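Side-chain contacts in periplasmic binding protein/LacI transcriptional regulator (Burkholderia multivorans, PDB 4YLE), which probably binds a small sugar as the substrate-binding component of an ABC transporter for simple sugars: residues Lys59-Ala62 with Ser63-Asp66; Thr78-Gln81 with Ile82-Val85; Ile169-Gly172 with Val173-Thr176. All blocks are in the same frame, centred on the assembly; numbering follows the deposited sequence.

In the fold
All three contacts are local, and they fall on two lobes, each an open sheet flanked by helices, as in periplasmic binding proteins. Contacts 1 and 2 belong to the lobe built round strand 34-39, with centres about 26 Å apart; contact 3 belongs to the lobe of strand 166-171. Contact 1 lies farthest out, its centre about 36 Å from that of contact 3. Contacts 2 and 3 come much closer, with nearest atoms about 7 Å apart, and both approach the bound unidentified ligand: Gly-172 comes to about 7 Å from the ligand and the side chain of Gln-81 to about 10 Å. Thr-175 of contact 3 touches Asp-102, as Thr-78 of contact 2 does.

Contact 1 of 3, residues Lys59-Ala62 with Ser63-Asp66; sequences KHNA and SQFD
Gln-64 lays its side chain alongside that of Asn-61, the two pointing the same way. The course starts at CB of Gln-64, which sits 3.4 Å from the carbonyl O of Asn-61; CG of Gln-64 is still 4.0 Å from that same oxygen. CG stands beside the backbone N of Gln-64 (chi1 -74°), and the chain then runs out extended, which brings the amide level with the asparagine's. There CD of Gln-64 rests 3.9 Å from CB of Asn-61. At the tip, NE2 of Gln-64 comes within 3.0 Å of OD1 of Asn-61, but the angle is too poor for a hydrogen bond. The two amide planes are turned 51° from one another, so the groups neither stack nor pair flat. Asn-61 spends its other amide atom, ND2, on the carbonyl O of Tyr-57, one turn back in the helix. Asn-61 is the first residue to leave helical geometry after helix 45-60, and its side chain, reaching back, gives a carbonyl of that last turn a donor. The chain then reverses through a hydrogen-bonded turn of type I shape, with Ala-62 and Ser-63 at its corners: Gln-64 N donates to Asn-61 O at 2.9 Å. Small residues suit these solvent-facing corners, and a long polar one suits the exposed place after them. Phe-65 behaves differently. Its ring is buried, with CE1 4.2 Å from CB of Asn-61, and packs on Ile-287 and Leu-291 of helix 279-295 and on Val-35. From there Asp-66 opens strand 66-72, its carboxylate in a salt bridge with Lys-32, whose NZ also bonds the carbonyl O of Ala-62.

Contact 2 of 3, residues Thr78-Gln81 with Ile82-Val85; sequences TANQ and IRIV
In the first turns of helix 78-90, Asn-80 and Arg-83 face each other at i to i+3 spacing, their side chains crossing at about a right angle. CG of Asn-80 lies anti to its backbone N (chi1 -164°), while the arginine chain bends at chi3 and turns back toward the start of the helix. This brings Arg-83 NH2 to 2.7 Å from Asn-80 OD1, a weak hydrogen bond because it is strongly bent (119° at the hydrogen). The short amide offers an acceptor near the helix surface, and the long, flexible, exposed arginine can fold back one turn to it. One guanidinium face leans over CA of Asn-80, off toward its rim, the amide and guanidinium planes 40° apart. The helix joins strands 66-72 and 95-98 in the beta-alpha-beta pattern of the lobe; Ile-84 and Val-85 pack on the sheet through apolar side chains, with Gln-81 the polar residue among them. Ile-84 lays CG1 3.3 Å from the carbonyl O of Asn-80. Further round, CD1 of Ile-82 meets CG2 of Thr-78 at 4.0 Å, both beside Leu-106. Buried Gln-81 reaches the C-terminal ends of strands 34-39 and 95-98, where OE1 accepts from Ala-101 N and NE2 donates to the carbonyls of Ala-99 and Met-39.

Contact 3 of 3, residues Ile169-Gly172 with Val173-Thr176; sequences IVEG and VSTT
Ser-174 OG donates a hydrogen bond to Glu-171 OE1, 2.8 Å away, and this is the side-chain link between the end of the strand and the turn that follows. The hydroxyl meets the carboxylate oxygen on its anti side and 29° out of the carboxylate plane, so it reaches the group obliquely. Glu-171 gets there by an extended chain: CG is anti to the backbone N (chi1 172°) and the next torsion is also near 180°. A serine suits the other end, because its short side chain puts a hydroxyl where the acid can meet it without leaving the turn.

The second carboxylate oxygen, OE2, takes a bond from Thr-183 OG1, so each oxygen of Glu-171 has a hydroxyl partner and the rotation of the group is probably fixed. Between the two residues, buried Gly-172 links strand to turn, and its carbonyl O bonds Ser-202 OG. The serine is placed by a type I beta turn from Val-173 to Thr-176, closed by Thr-176 N to Val-173 O at 3.0 Å. Thr-176 is the N-cap of the next helix, its OG1 accepting from Ala-179 N, a role for which threonine's beta hydroxyl is well suited.

Val-173 and Thr-176 touch Trp-205, and Thr-176 also touches Asn-125 from the other lobe. Strand 166-171 runs between strands 196-202 and 226-229 in a parallel sheet; Ile-169 faces helix 177-193 and Val-170 faces helix 207-220, and the turn passes from the strand's end into helix 177-193.

Contact 1 of 3, residues Lys59-Ala62 with Ser63-Asp66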
ATOM      1  N   LYS A  59      -5.611  11.975 -19.525  1.00 21.64           N
ATOM      2  CA  LYS A  59      -6.305  12.061 -20.811  1.00 28.36           C
ATOM      3  C   LYS A  59      -7.416  13.113 -20.767  1.00 24.71           C
ATOM      4  O   LYS A  59      -7.563  13.901 -21.695  1.00 26.81           O
ATOM      5  CB  LYS A  59      -6.868  10.702 -21.209  1.00 33.50           C
ATOM      6  N   HIS A  60      -8.162  13.164 -19.676  1.00 22.14           N
ATOM      7  CA  HIS A  60      -9.247  14.125 -19.528  1.00 25.08           C
ATOM      8  C   HIS A  60      -8.726  15.563 -19.413  1.00 30.57           C
ATOM      9  O   HIS A  60      -9.431  16.523 -19.735  1.00 26.00           O
ATOM     10  CB  HIS A  60     -10.102  13.765 -18.299  1.00 26.73           C
ATOM     11  CG  HIS A  60     -11.095  12.672 -18.568  1.00 35.00           C
ATOM     12  ND1 HIS A  60     -10.852  11.353 -18.263  1.00 47.99           N
ATOM     13  CD2 HIS A  60     -12.323  12.714 -19.138  1.00 39.77           C
ATOM     14  CE1 HIS A  60     -11.895  10.621 -18.629  1.00 48.82           C
ATOM     15  NE2 HIS A  60     -12.798  11.422 -19.162  1.00 46.07           N
ATOM     16  N   ASN A  61      -7.475  15.677 -18.985  1.00 25.84           N
ATOM     17  CA  ASN A  61      -6.821  16.936 -18.706  1.00 27.25           C
ATOM     18  C   ASN A  61      -5.544  17.062 -19.504  1.00 29.66           C
ATOM     19  O   ASN A  61      -4.557  17.614 -19.013  1.00 30.47           O
ATOM     20  CB  ASN A  61      -6.544  17.025 -17.210  1.00 26.97           C
ATOM     21  CG  ASN A  61      -7.803  17.047 -16.414  1.00 34.60           C
ATOM     22  OD1 ASN A  61      -8.485  18.071 -16.342  1.00 38.82           O
ATOM     23  ND2 ASN A  61      -8.156  15.917 -15.848  1.00 28.77           N
ATOM     24  N   ALA A  62      -5.580  16.576 -20.748  1.00 27.87           N
ATOM     25  CA  ALA A  62      -4.379  16.410 -21.557  1.00 30.36           C
ATOM     26  C   ALA A  62      -3.619  17.694 -21.828  1.00 40.64           C
ATOM     27  O   ALA A  62      -2.457  17.646 -22.213  1.00 35.60           O
ATOM     28  CB  ALA A  62      -4.734  15.749 -22.874  1.00 32.94           C
ATOM     29  N   SER A  63      -4.267  18.840 -21.660  1.00 44.36           N
ATOM     30  CA  SER A  63      -3.624  20.106 -21.973  1.00 40.52           C
ATOM     31  C   SER A  63      -3.013  20.726 -20.712  1.00 42.65           C
ATOM     32  O   SER A  63      -2.249  21.701 -20.809  1.00 41.33           O
ATOM     33  CB  SER A  63      -4.626  21.062 -22.623  1.00 36.12           C
ATOM     34  OG  SER A  63      -5.491  21.603 -21.643  1.00 39.28           O
ATOM     35  N   GLN A  64      -3.327  20.139 -19.549  1.00 34.82           N
ATOM     36  CA  GLN A  64      -2.898  20.666 -18.245  1.00 31.75           C
ATOM     37  C   GLN A  64      -1.535  20.152 -17.814  1.00 36.54           C
ATOM     38  O   GLN A  64      -0.794  20.854 -17.145  1.00 39.36           O
ATOM     39  CB  GLN A  64      -3.871  20.300 -17.128  1.00 30.40           C
ATOM     40  CG  GLN A  64      -5.188  21.037 -17.085  1.00 42.58           C
ATOM     41  CD  GLN A  64      -6.029  20.606 -15.873  1.00 59.56           C
ATOM     42  OE1 GLN A  64      -5.494  20.098 -14.869  1.00 55.61           O
ATOM     43  NE2 GLN A  64      -7.351  20.798 -15.968  1.00 72.79           N
ATOM     44  N   PHE A  65      -1.236  18.908 -18.155  1.00 30.64           N
ATOM     45  CA  PHE A  65       0.033  18.296 -17.774  1.00 30.83           C
ATOM     46  C   PHE A  65       0.325  17.066 -18.622  1.00 30.13           C
ATOM     47  O   PHE A  65      -0.570  16.512 -19.242  1.00 29.22           O
ATOM     48  CB  PHE A  65       0.050  17.943 -16.270  1.00 29.81           C
ATOM     49  CG  PHE A  65      -0.806  16.734 -15.882  1.00 27.64           C
ATOM     50  CD1 PHE A  65      -2.181  16.855 -15.775  1.00 27.00           C
ATOM     51  CD2 PHE A  65      -0.229  15.513 -15.582  1.00 27.07           C
ATOM     52  CE1 PHE A  65      -2.974  15.765 -15.404  1.00 26.71           C
ATOM     53  CE2 PHE A  65      -1.026  14.416 -15.202  1.00 25.03           C
ATOM     54  CZ  PHE A  65      -2.392  14.552 -15.114  1.00 25.94           C
ATOM     55  N   ASP A  66       1.604  16.691 -18.678  1.00 31.03           N
ATOM     56  CA  ASP A  66       2.036  15.413 -19.244  1.00 30.64           C
ATOM     57  C   ASP A  66       2.383  14.487 -18.087  1.00 30.88           C
ATOM     58  O   ASP A  66       2.757  14.953 -17.027  1.00 29.54           O
ATOM     59  CB  ASP A  66       3.251  15.575 -20.153  1.00 33.02           C
ATOM     60  CG  ASP A  66       2.914  16.261 -21.445  1.00 41.17           C
ATOM     61  OD1 ASP A  66       1.862  15.914 -22.027  1.00 43.45           O
ATOM     62  OD2 ASP A  66       3.687  17.155 -21.863  1.00 41.81           O
TER

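Contact 2 of 3, residues Thr78-Gln81 with Ile82-Val85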
ATOM      1  N   THR A  78      13.559  -1.978  -4.139  1.00 33.37           N
ATOM      2  CA  THR A  78      13.925  -0.625  -3.727  1.00 34.23           C
ATOM      3  C   THR A  78      15.015  -0.036  -4.621  1.00 36.43           C
ATOM      4  O   THR A  78      14.923   1.126  -5.045  1.00 36.25           O
ATOM      5  CB  THR A  78      14.397  -0.622  -2.256  1.00 35.79           C
ATOM      6  OG1 THR A  78      13.335  -1.113  -1.425  1.00 34.14           O
ATOM      7  CG2 THR A  78      14.774   0.767  -1.797  1.00 36.88           C
ATOM      8  N   ALA A  79      16.058  -0.823  -4.901  1.00 38.70           N
ATOM      9  CA  ALA A  79      17.196  -0.315  -5.688  1.00 41.26           C
ATOM     10  C   ALA A  79      16.739   0.298  -7.027  1.00 40.28           C
ATOM     11  O   ALA A  79      17.127   1.425  -7.399  1.00 41.30           O
ATOM     12  CB  ALA A  79      18.219  -1.440  -5.936  1.00 43.68           C
ATOM     13  N   ASN A  80      15.902  -0.449  -7.743  1.00 38.43           N
ATOM     14  CA  ASN A  80      15.397   0.013  -9.016  1.00 37.64           C
ATOM     15  C   ASN A  80      14.443   1.194  -8.877  1.00 35.57           C
ATOM     16  O   ASN A  80      14.357   2.035  -9.768  1.00 35.89           O
ATOM     17  CB  ASN A  80      14.675  -1.099  -9.769  1.00 40.96           C
ATOM     18  CG  ASN A  80      14.487  -0.755 -11.233  1.00 49.14           C
ATOM     19  OD1 ASN A  80      15.404  -0.226 -11.873  1.00 56.52           O
ATOM     20  ND2 ASN A  80      13.307  -1.021 -11.768  1.00 42.68           N
ATOM     21  N   GLN A  81      13.676   1.242  -7.798  1.00 33.67           N
ATOM     22  CA  GLN A  81      12.782   2.378  -7.646  1.00 31.92           C
ATOM     23  C   GLN A  81      13.641   3.617  -7.515  1.00 33.93           C
ATOM     24  O   GLN A  81      13.342   4.636  -8.117  1.00 33.66           O
ATOM     25  CB  GLN A  81      11.863   2.241  -6.447  1.00 29.91           C
ATOM     26  CG  GLN A  81      10.678   3.223  -6.541  1.00 27.76           C
ATOM     27  CD  GLN A  81       9.750   3.133  -5.368  1.00 26.01           C
ATOM     28  OE1 GLN A  81      10.181   3.256  -4.229  1.00 27.02           O
ATOM     29  NE2 GLN A  81       8.455   2.926  -5.634  1.00 23.69           N
ATOM     30  N   ILE A  82      14.736   3.511  -6.761  1.00 36.18           N
ATOM     31  CA  ILE A  82      15.634   4.650  -6.592  1.00 38.63           C
ATOM     32  C   ILE A  82      16.178   5.054  -7.951  1.00 39.95           C
ATOM     33  O   ILE A  82      16.280   6.246  -8.253  1.00 40.63           O
ATOM     34  CB  ILE A  82      16.781   4.336  -5.600  1.00 41.01           C
ATOM     35  CG1 ILE A  82      16.207   4.245  -4.181  1.00 39.89           C
ATOM     36  CG2 ILE A  82      17.878   5.416  -5.649  1.00 43.92           C
ATOM     37  CD1 ILE A  82      17.159   3.746  -3.119  1.00 42.29           C
ATOM     38  N   ARG A  83      16.505   4.064  -8.782  1.00 40.62           N
ATOM     39  CA  ARG A  83      17.042   4.344 -10.105  1.00 42.41           C
ATOM     40  C   ARG A  83      16.026   5.102 -10.946  1.00 40.81           C
ATOM     41  O   ARG A  83      16.379   6.029 -11.672  1.00 42.17           O
ATOM     42  CB  ARG A  83      17.468   3.052 -10.805  1.00 43.45           C
ATOM     43  CG  ARG A  83      18.799   2.508 -10.290  1.00 51.13           C
ATOM     44  CD  ARG A  83      19.419   1.514 -11.258  1.00 48.20           C
ATOM     45  NE  ARG A  83      18.526   0.392 -11.542  1.00 50.79           N
ATOM     46  CZ  ARG A  83      18.454  -0.728 -10.823  1.00 53.75           C
ATOM     47  NH1 ARG A  83      19.216  -0.900  -9.752  1.00 55.50           N
ATOM     48  NH2 ARG A  83      17.599  -1.684 -11.174  1.00 56.07           N
ATOM     49  N   ILE A  84      14.757   4.715 -10.831  1.00 37.69           N
ATOM     50  CA  ILE A  84      13.713   5.369 -11.589  1.00 36.05           C
ATOM     51  C   ILE A  84      13.635   6.841 -11.205  1.00 37.70           C
ATOM     52  O   ILE A  84      13.562   7.711 -12.078  1.00 36.87           O
ATOM     53  CB  ILE A  84      12.382   4.671 -11.364  1.00 32.97           C
ATOM     54  CG1 ILE A  84      12.423   3.318 -12.073  1.00 33.40           C
ATOM     55  CG2 ILE A  84      11.233   5.493 -11.919  1.00 31.25           C
ATOM     56  CD1 ILE A  84      11.350   2.369 -11.676  1.00 33.53           C
ATOM     57  N   VAL A  85      13.664   7.129  -9.911  1.00 35.72           N
ATOM     58  CA  VAL A  85      13.580   8.511  -9.460  1.00 35.97           C
ATOM     59  C   VAL A  85      14.793   9.300  -9.977  1.00 39.25           C
ATOM     60  O   VAL A  85      14.633  10.409 -10.481  1.00 39.62           O
ATOM     61  CB  VAL A  85      13.473   8.611  -7.934  1.00 35.41           C
ATOM     62  CG1 VAL A  85      13.353  10.068  -7.493  1.00 37.72           C
ATOM     63  CG2 VAL A  85      12.241   7.816  -7.439  1.00 32.42           C
TER

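Contact 3 of 3, residues Ile169-Gly172 with Val173-Thr176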
ATOM      1  N   ILE A 169      -1.093 -12.900  11.695  1.00 16.12           N
ATOM      2  CA  ILE A 169      -1.032 -11.721  10.833  1.00 15.00           C
ATOM      3  C   ILE A 169       0.097 -11.890   9.817  1.00 17.42           C
ATOM      4  O   ILE A 169       1.264 -12.099  10.178  1.00 16.20           O
ATOM      5  CB  ILE A 169      -0.828 -10.443  11.656  1.00 16.88           C
ATOM      6  CG1 ILE A 169      -2.000 -10.282  12.607  1.00 16.01           C
ATOM      7  CG2 ILE A 169      -0.686  -9.206  10.746  1.00 18.87           C
ATOM      8  CD1 ILE A 169      -1.893  -9.088  13.563  1.00 16.85           C
ATOM      9  N   VAL A 170      -0.275 -11.811   8.551  1.00 17.21           N
ATOM     10  CA  VAL A 170       0.665 -11.839   7.447  1.00 15.30           C
ATOM     11  C   VAL A 170       0.894 -10.381   7.014  1.00 18.50           C
ATOM     12  O   VAL A 170       0.012  -9.740   6.462  1.00 20.70           O
ATOM     13  CB  VAL A 170       0.170 -12.696   6.288  1.00 14.68           C
ATOM     14  CG1 VAL A 170       1.292 -12.869   5.241  1.00 19.88           C
ATOM     15  CG2 VAL A 170      -0.274 -14.046   6.787  1.00 15.72           C
ATOM     16  N   GLU A 171       2.093  -9.882   7.300  1.00 16.52           N
ATOM     17  CA  GLU A 171       2.430  -8.476   7.213  1.00 14.66           C
ATOM     18  C   GLU A 171       3.113  -8.109   5.902  1.00 17.02           C
ATOM     19  O   GLU A 171       3.715  -8.956   5.252  1.00 16.29           O
ATOM     20  CB  GLU A 171       3.336  -8.178   8.405  1.00 23.10           C
ATOM     21  CG  GLU A 171       3.990  -6.887   8.495  1.00 43.33           C
ATOM     22  CD  GLU A 171       4.642  -6.803   9.838  1.00 39.48           C
ATOM     23  OE1 GLU A 171       5.818  -7.210   9.993  1.00 36.73           O
ATOM     24  OE2 GLU A 171       3.921  -6.397  10.751  1.00 28.41           O
ATOM     25  N   GLY A 172       2.985  -6.856   5.487  1.00 15.42           N
ATOM     26  CA  GLY A 172       3.755  -6.378   4.339  1.00 18.18           C
ATOM     27  C   GLY A 172       5.242  -6.242   4.658  1.00 21.02           C
ATOM     28  O   GLY A 172       5.735  -6.702   5.700  1.00 23.09           O
ATOM     29  N   VAL A 173       5.980  -5.586   3.752  1.00 19.45           N
ATOM     30  CA  VAL A 173       7.407  -5.286   3.979  1.00 19.86           C
ATOM     31  C   VAL A 173       7.551  -4.522   5.293  1.00 23.96           C
ATOM     32  O   VAL A 173       7.023  -3.435   5.437  1.00 23.96           O
ATOM     33  CB  VAL A 173       7.998  -4.473   2.787  1.00 26.77           C
ATOM     34  CG1 VAL A 173       9.358  -3.924   3.110  1.00 30.81           C
ATOM     35  CG2 VAL A 173       8.063  -5.328   1.526  1.00 25.82           C
ATOM     36  N   SER A 174       8.269  -5.105   6.255  1.00 24.48           N
ATOM     37  CA  SER A 174       8.256  -4.608   7.639  1.00 27.85           C
ATOM     38  C   SER A 174       8.874  -3.217   7.846  1.00 28.14           C
ATOM     39  O   SER A 174       8.624  -2.575   8.863  1.00 37.67           O
ATOM     40  CB  SER A 174       8.947  -5.629   8.543  1.00 32.88           C
ATOM     41  OG  SER A 174       8.208  -6.840   8.503  1.00 35.20           O
ATOM     42  N   THR A 175       9.603  -2.720   6.857  1.00 30.35           N
ATOM     43  CA  THR A 175      10.204  -1.397   6.941  1.00 35.66           C
ATOM     44  C   THR A 175       9.345  -0.338   6.253  1.00 42.06           C
ATOM     45  O   THR A 175       9.831   0.733   5.868  1.00 39.17           O
ATOM     46  CB  THR A 175      11.573  -1.410   6.307  1.00 35.43           C
ATOM     47  OG1 THR A 175      11.450  -1.909   4.975  1.00 38.69           O
ATOM     48  CG2 THR A 175      12.524  -2.315   7.117  1.00 41.32           C
ATOM     49  N   THR A 176       8.072  -0.644   6.062  1.00 29.80           N
ATOM     50  CA  THR A 176       7.171   0.360   5.512  1.00 26.57           C
ATOM     51  C   THR A 176       6.172   0.769   6.558  1.00 29.05           C
ATOM     52  O   THR A 176       5.688  -0.038   7.351  1.00 24.18           O
ATOM     53  CB  THR A 176       6.434  -0.121   4.239  1.00 23.45           C
ATOM     54  OG1 THR A 176       5.630  -1.280   4.521  1.00 24.80           O
ATOM     55  CG2 THR A 176       7.429  -0.441   3.159  1.00 23.47           C
TER